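Local coordinates for protein 2',5'-phosphodiesterase 12 (Homo sapiens, PDB 4Z0V) that belongs to the endonuclease/exonuclease/phosphatase family and holds a magnesium ion in its DNase I-like domain, at residues Ile133-Tyr138 and Leu180-Arg185; Asn164-Glu169 and Ser425-His430; Ser264-Ser269 and Ala284-Tyr289. All coordinates share one frame; numbering follows the deposited sequence. Where two conformers were deposited one is given.

In the fold
From the N terminus, the chain first passes the small N-terminal sheet and enters the DNase I-like domain through strand 125-132. Residues 133-138 open interaction 1, which closes at 180-185, at the end of strand 177-184. In between, 164-169 on helix 159-172 open interaction 2, whose partner comes only at 425-430, just before strand 433-439; interactions 1 and 2 therefore cross. Interaction 3, a hairpin contact between 264-269 and 284-289, follows interaction 1 in series and falls within the span of interaction 2. Interactions 1 and 2 touch around Ile133 and Ser428, binding loops of the six-stranded sheet to helix 159-172, while interaction 3 belongs to the facing sheet.

Interaction 1 of 3, residues Ile133-Tyr138 and Leu180-Arg185; sequences ILADTY and LQEVDR. With MG (magnesium ion), chain B.
Asp184 and Glu182 each offer a carboxylate to backbone N-H groups of 133-138. Asp184 holds two successive amides in the first turn of helix 136-139: OD1 accepts from Asp136 N at 2.7 Å through its syn lone pair, and OD2 accepts from Thr137 N at 3.0 Å, also on the syn side. With both oxygens engaged the group cannot easily rotate, and the helix start probably favours its negative charge. CG of Asp184 lies beside its own backbone N (chi1 -57°), which directs the carboxylate at the turn. Glu182 divides its two oxygens. Glu182 OE2 binds the magnesium ion at 2.0 Å, with five waters completing the shell, and also takes a hydrogen bond from Asn132. Glu182 OE1 is met on its anti side by Ala135 N at 2.9 Å in an almost straight bond (172°), and one of the metal-bound waters donates to it at 2.7 Å, so backbone and metal shell together fix the carboxylate. Between the backbones, Ile133 N donates to Gln181 O at 3.0 Å.

Glu182 and Val183 both face Gly212 in a G1 beta bulge where strand 177-184 turns a corner, and Glu182 adopts a left-handed backbone conformation there. A glutamate binding the metal at such a strand end is in keeping with the DNase I-like fold.

The Tyr138 ring brings its edge to the same carboxylate, CD2 lying 3.4 Å from Glu182 OE1 with the two planes 86° apart; its hydroxyl bonds to Glu211. The Ile133 side chain runs obliquely over those of Leu180 and Val183, CD1 resting 3.9 Å from Val183 CG2 and CG2 lying against Leu180 CD2, with Val187 of helix 185-198 and Ile166 of helix 159-172 packed around it.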
loop_
_atom_site.group_PDB
_atom_site.type_symbol
_atom_site.label_atom_id
_atom_site.label_comp_id
_atom_site.label_asym_id
_atom_site.label_seq_id
_atom_site.Cartn_x
_atom_site.Cartn_y
_atom_site.Cartn_z
ATOM N N ILE A 133 5.123 3.155 0.947
ATOM C CA ILE A 133 6.141 2.670 -0.007
ATOM C C ILE A 133 7.160 3.732 -0.431
ATOM O O ILE A 133 8.027 3.404 -1.259
ATOM C CB ILE A 133 5.489 1.989 -1.250
ATOM C CG1 ILE A 133 4.576 2.981 -2.045
ATOM C CG2 ILE A 133 4.720 0.700 -0.801
ATOM C CD1 ILE A 133 4.178 2.448 -3.479
ATOM N N LEU A 134 7.128 4.927 0.201
ATOM C CA LEU A 134 8.077 6.053 -0.019
ATOM C C LEU A 134 7.979 6.579 -1.454
ATOM O O LEU A 134 8.478 5.969 -2.428
ATOM C CB LEU A 134 9.524 5.611 0.334
ATOM C CG LEU A 134 10.689 6.587 0.036
ATOM C CD1 LEU A 134 10.456 7.951 0.684
ATOM C CD2 LEU A 134 12.016 5.971 0.484
ATOM N N ALA A 135 7.334 7.750 -1.584
ATOM C CA ALA A 135 7.078 8.296 -2.895
ATOM C C ALA A 135 8.348 8.808 -3.568
ATOM O O ALA A 135 9.205 9.458 -2.942
ATOM C CB ALA A 135 6.042 9.403 -2.825
ATOM N N ASP A 136 8.454 8.515 -4.865
ATOM C CA ASP A 136 9.566 9.023 -5.671
ATOM C C ASP A 136 9.525 10.553 -5.713
ATOM O O ASP A 136 10.579 11.181 -5.809
ATOM C CB ASP A 136 9.499 8.468 -7.101
ATOM C CG ASP A 136 10.655 8.966 -7.939
ATOM O OD1 ASP A 136 11.803 8.631 -7.608
ATOM O OD2 ASP A 136 10.411 9.754 -8.872
ATOM N N THR A 137 8.321 11.164 -5.599
ATOM C CA THR A 137 8.232 12.638 -5.583
ATOM C C THR A 137 9.124 13.182 -4.450
ATOM O O THR A 137 9.704 14.258 -4.602
ATOM C CB THR A 137 6.786 13.143 -5.528
ATOM O OG1 THR A 137 6.807 14.552 -5.756
ATOM C CG2 THR A 137 6.106 12.880 -4.201
ATOM N N TYR A 138 9.278 12.416 -3.344
ATOM C CA TYR A 138 10.150 12.828 -2.241
ATOM C C TYR A 138 11.525 12.190 -2.335
ATOM O O TYR A 138 12.520 12.892 -2.130
ATOM C CB TYR A 138 9.545 12.537 -0.856
ATOM C CG TYR A 138 8.102 12.989 -0.716
ATOM C CD1 TYR A 138 7.750 14.325 -0.885
ATOM C CD2 TYR A 138 7.081 12.071 -0.466
ATOM C CE1 TYR A 138 6.416 14.739 -0.819
ATOM C CE2 TYR A 138 5.737 12.473 -0.408
ATOM C CZ TYR A 138 5.414 13.812 -0.589
ATOM O OH TYR A 138 4.111 14.253 -0.536
ATOM N N LEU A 180 -1.883 0.958 0.675
ATOM C CA LEU A 180 -0.601 1.597 0.486
ATOM C C LEU A 180 -0.682 3.095 0.633
ATOM O O LEU A 180 -1.685 3.694 0.247
ATOM C CB LEU A 180 -0.094 1.282 -0.932
ATOM C CG LEU A 180 0.024 -0.194 -1.341
ATOM C CD1 LEU A 180 0.514 -0.301 -2.782
ATOM C CD2 LEU A 180 1.009 -0.943 -0.419
ATOM N N GLN A 181 0.410 3.695 1.098
ATOM C CA GLN A 181 0.540 5.139 1.210
ATOM C C GLN A 181 1.770 5.572 0.448
ATOM O O GLN A 181 2.649 4.747 0.166
ATOM C CB GLN A 181 0.611 5.622 2.663
ATOM C CG GLN A 181 -0.525 5.078 3.562
ATOM C CD GLN A 181 -0.231 3.686 4.073
ATOM O OE1 GLN A 181 0.910 3.335 4.357
ATOM N NE2 GLN A 181 -1.253 2.853 4.191
ATOM N N GLU A 182 1.807 6.854 0.058
ATOM C CA GLU A 182 2.915 7.461 -0.700
ATOM C C GLU A 182 3.097 6.764 -2.050
ATOM O O GLU A 182 4.224 6.442 -2.483
ATOM C CB GLU A 182 4.217 7.504 0.120
ATOM C CG GLU A 182 4.165 8.587 1.195
ATOM C CD GLU A 182 5.530 8.965 1.726
ATOM O OE1 GLU A 182 6.492 8.990 0.930
ATOM O OE2 GLU A 182 5.641 9.251 2.936
ATOM N N VAL A 183 1.969 6.560 -2.721
ATOM C CA VAL A 183 1.949 5.969 -4.053
ATOM C C VAL A 183 1.977 7.092 -5.073
ATOM O O VAL A 183 1.007 7.847 -5.171
ATOM C CB VAL A 183 0.684 5.073 -4.250
ATOM C CG1 VAL A 183 0.639 4.477 -5.677
ATOM C CG2 VAL A 183 0.607 3.964 -3.193
ATOM N N ASP A 184 3.006 7.138 -5.905
ATOM C CA ASP A 184 3.038 8.154 -6.977
ATOM C C ASP A 184 2.065 7.760 -8.074
ATOM O O ASP A 184 1.787 6.563 -8.252
ATOM C CB ASP A 184 4.454 8.271 -7.582
ATOM C CG ASP A 184 5.549 8.591 -6.597
ATOM O OD1 ASP A 184 6.256 7.636 -6.153
ATOM O OD2 ASP A 184 5.798 9.794 -6.367
ATOM N N ARG A 185 1.546 8.766 -8.817
ATOM C CA ARG A 185 0.600 8.505 -9.901
ATOM C C ARG A 185 1.158 7.460 -10.889
ATOM O O ARG A 185 0.461 6.484 -11.173
ATOM C CB ARG A 185 0.189 9.799 -10.644
ATOM C CG ARG A 185 -0.818 9.524 -11.768
ATOM C CD ARG A 185 -1.258 10.757 -12.552
ATOM N NE ARG A 185 -2.094 11.682 -11.776
ATOM C CZ ARG A 185 -3.368 11.473 -11.455
ATOM N NH1 ARG A 185 -3.972 10.342 -11.802
ATOM N NH2 ARG A 185 -4.038 12.378 -10.760
HETATM MG MG MG B . 7.343 9.378 4.006
HETATM O O HOH W 1 8.329 10.293 2.391
HETATM O O HOH W 2 6.887 11.385 4.549
HETATM O O HOH W 3 6.561 8.828 5.787
HETATM O O HOH W 4 9.204 9.520 5.058
HETATM O O HOH W 5 7.803 7.385 3.484
#

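Interaction 2 of 3, residues Asn164-Glu169 and Ser425-His430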
loop_
_atom_site.group_PDB
_atom_site.type_symbol
_atom_site.label_atom_id
_atom_site.label_comp_id
_atom_site.label_asym_id
_atom_site.label_seq_id
_atom_site.Cartn_x
_atom_site.Cartn_y
_atom_site.Cartn_z
ATOM N N ASN A 164 11.075 -2.646 -8.423
ATOM C CA ASN A 164 11.285 -4.087 -8.593
ATOM C C ASN A 164 11.137 -4.832 -7.254
ATOM O O ASN A 164 10.446 -5.856 -7.168
ATOM C CB ASN A 164 12.644 -4.349 -9.199
ATOM C CG ASN A 164 12.559 -5.010 -10.540
ATOM O OD1 ASN A 164 12.932 -6.169 -10.700
ATOM N ND2 ASN A 164 12.041 -4.302 -11.524
ATOM N N LEU A 165 11.745 -4.273 -6.201
ATOM C CA LEU A 165 11.666 -4.876 -4.876
ATOM C C LEU A 165 10.256 -4.847 -4.338
ATOM O O LEU A 165 9.814 -5.845 -3.782
ATOM C CB LEU A 165 12.614 -4.151 -3.905
ATOM C CG LEU A 165 14.041 -4.687 -3.823
ATOM C CD1 LEU A 165 14.754 -4.587 -5.168
ATOM C CD2 LEU A 165 14.829 -3.900 -2.783
ATOM N N ILE A 166 9.537 -3.733 -4.531
ATOM C CA ILE A 166 8.154 -3.565 -4.025
ATOM C C ILE A 166 7.233 -4.545 -4.754
ATOM O O ILE A 166 6.375 -5.155 -4.137
ATOM C CB ILE A 166 7.683 -2.090 -4.174
ATOM C CG1 ILE A 166 8.378 -1.182 -3.110
ATOM C CG2 ILE A 166 6.140 -1.965 -4.051
ATOM C CD1 ILE A 166 8.431 0.348 -3.502
ATOM N N GLN A 167 7.450 -4.743 -6.048
ATOM C CA GLN A 167 6.657 -5.705 -6.795
ATOM C C GLN A 167 6.894 -7.111 -6.268
ATOM O O GLN A 167 5.932 -7.831 -6.002
ATOM C CB GLN A 167 6.995 -5.636 -8.296
ATOM C CG GLN A 167 6.382 -4.406 -8.992
ATOM C CD GLN A 167 6.755 -4.420 -10.475
ATOM O OE1 GLN A 167 7.787 -4.944 -10.871
ATOM N NE2 GLN A 167 5.920 -3.863 -11.334
ATOM N N LYS A 168 8.164 -7.478 -6.049
ATOM C CA LYS A 168 8.480 -8.805 -5.522
ATOM C C LYS A 168 7.892 -8.966 -4.104
ATOM O O LYS A 168 7.284 -9.977 -3.788
ATOM C CB LYS A 168 9.997 -9.041 -5.511
ATOM C CG LYS A 168 10.318 -10.482 -5.051
ATOM C CD LYS A 168 11.780 -10.849 -5.119
ATOM C CE LYS A 168 11.984 -12.301 -4.695
ATOM N NZ LYS A 168 13.428 -12.663 -4.857
ATOM N N GLU A 169 8.064 -7.944 -3.288
ATOM C CA GLU A 169 7.578 -7.945 -1.910
ATOM C C GLU A 169 6.066 -8.142 -1.841
ATOM O O GLU A 169 5.590 -9.054 -1.175
ATOM C CB GLU A 169 7.965 -6.645 -1.200
ATOM C CG GLU A 169 7.463 -6.673 0.234
ATOM C CD GLU A 169 7.957 -5.532 1.084
ATOM O OE1 GLU A 169 7.604 -5.510 2.284
ATOM O OE2 GLU A 169 8.680 -4.658 0.556
ATOM N N SER A 425 18.425 -3.668 0.315
ATOM C CA SER A 425 17.631 -4.836 0.643
ATOM C C SER A 425 16.207 -4.492 1.094
ATOM O O SER A 425 15.440 -5.395 1.399
ATOM C CB SER A 425 18.338 -5.629 1.743
ATOM O OG SER A 425 19.618 -6.042 1.288
ATOM N N HIS A 426 15.860 -3.196 1.150
ATOM C CA HIS A 426 14.562 -2.757 1.667
ATOM C C HIS A 426 14.135 -1.478 0.941
ATOM O O HIS A 426 14.824 -0.462 1.030
ATOM C CB HIS A 426 14.698 -2.525 3.178
ATOM C CG HIS A 426 13.373 -2.351 3.836
ATOM N ND1 HIS A 426 12.682 -3.424 4.342
ATOM C CD2 HIS A 426 12.619 -1.237 3.972
ATOM C CE1 HIS A 426 11.540 -2.937 4.803
ATOM N NE2 HIS A 426 11.463 -1.621 4.619
ATOM N N PRO A 427 13.007 -1.528 0.196
ATOM C CA PRO A 427 12.674 -0.414 -0.706
ATOM C C PRO A 427 11.910 0.780 -0.139
ATOM O O PRO A 427 11.398 1.583 -0.920
ATOM C CB PRO A 427 11.820 -1.116 -1.772
ATOM C CG PRO A 427 11.055 -2.175 -0.951
ATOM C CD PRO A 427 12.124 -2.702 -0.039
ATOM N N SER A 428 11.796 0.913 1.173
ATOM C CA SER A 428 11.068 2.066 1.720
ATOM C C SER A 428 11.737 2.488 3.027
ATOM O O SER A 428 12.568 1.749 3.529
ATOM C CB SER A 428 9.601 1.685 1.958
ATOM O OG SER A 428 8.938 2.740 2.646
ATOM N N ASP A 429 11.385 3.655 3.583
ATOM C CA ASP A 429 11.874 4.008 4.912
ATOM C C ASP A 429 10.914 3.416 5.964
ATOM O O ASP A 429 11.201 3.455 7.154
ATOM C CB ASP A 429 12.061 5.525 5.085
ATOM C CG ASP A 429 10.881 6.421 4.770
ATOM O OD1 ASP A 429 9.966 5.977 4.051
ATOM O OD2 ASP A 429 10.950 7.611 5.099
ATOM N N HIS A 430 9.774 2.854 5.512
ATOM C CA HIS A 430 8.820 2.152 6.376
ATOM C C HIS A 430 8.904 0.655 6.135
ATOM O O HIS A 430 9.450 0.216 5.128
ATOM C CB HIS A 430 7.383 2.631 6.122
ATOM C CG HIS A 430 7.093 4.013 6.609
ATOM N ND1 HIS A 430 6.232 4.235 7.680
ATOM C CD2 HIS A 430 7.496 5.203 6.118
ATOM C CE1 HIS A 430 6.167 5.553 7.827
ATOM N NE2 HIS A 430 6.913 6.180 6.911
#
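Pro427 presses its ring into the surface of helix 159-172 between Leu165, Ile166 and Glu169, joining that helix to the loop that precedes strand 433-439 in the DNase I-like domain. The next three residues, Ser428-Asp429-His430, match the Ser-Asp-His signature of the family, so Pro427 directly precedes this motif in sequence.

No hydrogen bond crosses between the segments, and most of the contact is apolar. Ile166 makes the tightest approach: its CG1, set beside the backbone N and anti to the carbonyl carbon (chi1 -74°), comes 3.6 Å from Pro427 CG, while its CD1 lies near Pro427 CB and O. Leu165 meets the same ring from the preceding position on the helix, its CB 3.8 Å from Pro427 CB and its CD2 near Pro427 CD and the backbone of His426. Tyr131 of strand 125-132 also touches the proline.

A carboxylate touches the proline as well. The fully extended Glu169 chain carries its OE2 to within 3.8 Å of Pro427 CG, yet this buried group is satisfied by others, OE2 bonding to the Tyr131 hydroxyl and OE1 to that of Tyr173. Arg162, one turn before Ile166 on the same helix, bonds to Pro427 O.

Two hydrogen bonds within 425-430 brace the loop. Ser428 OG accepts from His430 N at 3.0 Å, forming an ST turn. The imidazole of His426 makes the second: while its ND1 pairs with Thr109 outside the loop, His426 NE2 on the other side of the ring donates to His430 O at 2.8 Å, that oxygen lying in the ring plane.

Interaction 3 of 3, residues Ser264-Ser269 and Ala284-Tyr289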
loop_
_atom_site.group_PDB
_atom_site.type_symbol
_atom_site.label_atom_id
_atom_site.label_comp_id
_atom_site.label_asym_id
_atom_site.label_seq_id
_atom_site.Cartn_x
_atom_site.Cartn_y
_atom_site.Cartn_z
ATOM N N SER A 264 -4.423 16.119 3.810
ATOM C CA SER A 264 -4.610 14.694 4.150
ATOM C C SER A 264 -5.992 14.171 3.690
ATOM O O SER A 264 -7.028 14.848 3.819
ATOM C CB SER A 264 -4.405 14.446 5.639
ATOM O OG SER A 264 -3.406 15.295 6.190
ATOM N N VAL A 265 -5.961 12.952 3.138
ATOM C CA VAL A 265 -7.113 12.278 2.585
ATOM C C VAL A 265 -7.326 10.919 3.270
ATOM O O VAL A 265 -6.431 10.346 3.925
ATOM C CB VAL A 265 -6.991 12.120 1.030
ATOM C CG1 VAL A 265 -6.991 13.494 0.323
ATOM C CG2 VAL A 265 -5.745 11.309 0.651
ATOM N N LEU A 266 -8.556 10.441 3.130
ATOM C CA LEU A 266 -9.024 9.150 3.627
ATOM C C LEU A 266 -9.649 8.394 2.484
ATOM O O LEU A 266 -10.579 8.883 1.844
ATOM C CB LEU A 266 -10.071 9.368 4.737
ATOM C CG LEU A 266 -10.689 8.063 5.304
ATOM C CD1 LEU A 266 -9.624 7.215 6.027
ATOM C CD2 LEU A 266 -11.845 8.382 6.237
ATOM N N GLN A 267 -9.156 7.211 2.227
ATOM C CA GLN A 267 -9.700 6.374 1.160
ATOM C C GLN A 267 -10.595 5.334 1.816
ATOM O O GLN A 267 -10.211 4.721 2.825
ATOM C CB GLN A 267 -8.526 5.751 0.406
ATOM C CG GLN A 267 -8.890 4.745 -0.678
ATOM C CD GLN A 267 -7.626 4.314 -1.400
ATOM O OE1 GLN A 267 -6.681 3.777 -0.791
ATOM N NE2 GLN A 267 -7.570 4.601 -2.696
ATOM N N VAL A 268 -11.807 5.165 1.303
ATOM C CA VAL A 268 -12.726 4.208 1.883
ATOM C C VAL A 268 -13.315 3.399 0.743
ATOM O O VAL A 268 -13.890 3.977 -0.194
ATOM C CB VAL A 268 -13.831 4.839 2.764
ATOM C CG1 VAL A 268 -14.790 3.767 3.280
ATOM C CG2 VAL A 268 -13.257 5.645 3.940
ATOM N N SER A 269 -13.230 2.085 0.874
ATOM C CA SER A 269 -13.768 1.162 -0.135
ATOM C C SER A 269 -14.596 0.089 0.550
ATOM O O SER A 269 -14.104 -0.556 1.481
ATOM C CB SER A 269 -12.618 0.518 -0.906
ATOM O OG SER A 269 -11.663 1.485 -1.325
ATOM N N ALA A 284 -10.675 1.082 5.101
ATOM C CA ALA A 284 -10.273 2.467 5.100
ATOM C C ALA A 284 -8.748 2.536 5.134
ATOM O O ALA A 284 -8.080 1.643 5.685
ATOM C CB ALA A 284 -10.907 3.210 6.280
ATOM N N ASN A 285 -8.199 3.552 4.444
ATOM C CA ASN A 285 -6.758 3.753 4.305
ATOM C C ASN A 285 -6.451 5.214 4.404
ATOM O O ASN A 285 -7.196 6.032 3.846
ATOM C CB ASN A 285 -6.294 3.193 2.936
ATOM C CG ASN A 285 -4.809 3.284 2.642
ATOM O OD1 ASN A 285 -3.954 3.326 3.547
ATOM N ND2 ASN A 285 -4.450 3.262 1.354
ATOM N N THR A 286 -5.400 5.578 5.148
ATOM C CA THR A 286 -5.059 7.003 5.253
ATOM C C THR A 286 -3.570 7.213 5.490
ATOM O O THR A 286 -2.809 6.271 5.707
ATOM C CB THR A 286 -5.876 7.687 6.408
ATOM O OG1 THR A 286 -5.809 9.111 6.250
ATOM C CG2 THR A 286 -5.360 7.305 7.823
ATOM N N HIS A 287 -3.163 8.482 5.389
ATOM C CA HIS A 287 -1.819 8.957 5.696
ATOM C C HIS A 287 -2.038 10.268 6.429
ATOM O O HIS A 287 -2.438 11.252 5.798
ATOM C CB HIS A 287 -0.993 9.124 4.400
ATOM C CG HIS A 287 0.465 9.391 4.646
ATOM N ND1 HIS A 287 1.344 9.573 3.586
ATOM C CD2 HIS A 287 1.154 9.522 5.810
ATOM C CE1 HIS A 287 2.534 9.802 4.130
ATOM N NE2 HIS A 287 2.479 9.773 5.463
ATOM N N LEU A 288 -1.924 10.251 7.785
ATOM C CA LEU A 288 -2.266 11.440 8.551
ATOM C C LEU A 288 -1.136 12.441 8.503
ATOM O O LEU A 288 -0.035 12.102 8.081
ATOM C CB LEU A 288 -2.606 11.115 10.007
ATOM C CG LEU A 288 -3.831 10.219 10.266
ATOM C CD1 LEU A 288 -4.113 10.121 11.775
ATOM C CD2 LEU A 288 -5.093 10.712 9.520
ATOM N N TYR A 289 -1.437 13.688 8.910
ATOM C CA TYR A 289 -0.448 14.772 8.941
ATOM C C TYR A 289 0.823 14.294 9.662
ATOM O O TYR A 289 0.738 13.597 10.663
ATOM C CB TYR A 289 -1.048 15.970 9.624
ATOM C CG TYR A 289 -0.095 17.139 9.690
ATOM C CD1 TYR A 289 0.569 17.593 8.549
ATOM C CD2 TYR A 289 0.111 17.818 10.882
ATOM C CE1 TYR A 289 1.422 18.698 8.604
ATOM C CE2 TYR A 289 0.959 18.921 10.947
ATOM C CZ TYR A 289 1.592 19.372 9.801
ATOM O OH TYR A 289 2.414 20.469 9.888
HETATM O O HOH W 6 -1.153 13.923 5.133
HETATM O O HOH W 7 -3.334 11.643 3.251
#
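The side-chain amides of Gln267 and Asn285 lie side by side, pointing the same way from neighbouring strands, with their planes 30° apart. They meet at their edges: Asn285 ND2 donates to Gln267 OE1 at 3.1 Å, nearly in line with the carbonyl bond. Both edges carry further bonds, for OE1 also pairs with Thr215, while Asn285 ND2 reaches Leu180 O and its OD1 meets Gln181 NE2. These buried amides thus join the hairpin to the facing sheet of the sandwich.

The backbones of the same two residues form an antiparallel hydrogen-bonded pair, with Gln267 N to Asn285 O and Asn285 N to Gln267 O both at 2.8 Å. Toward Ser264 the ladder gives way to other links. Thr286 OG1, turned anti to its own backbone N (chi1 -164°), donates to Val265 O at 2.7 Å, whereas the buried His287 N finds no partner. Two waters enter beyond this point and both donate to His287 O; one accepts from Val265 N and the other bonds to Ser264 OG, which is also held by Gln301.

On the sheet face away from the amides, Leu266 CD1 packs 3.8 Å from Thr286 CB, and Val268 CG2 lies 4.1 Å from Ala284 CB. Phe324 of strand 322-327, which pairs with 280-287, touches this face. Strand 222-231 pairs with 265-273, and helix 295-316 covers Leu266 and Ala284 through His308 and Ile309, with Phe232 of helix 232-238 packed against Leu266 and Thr286.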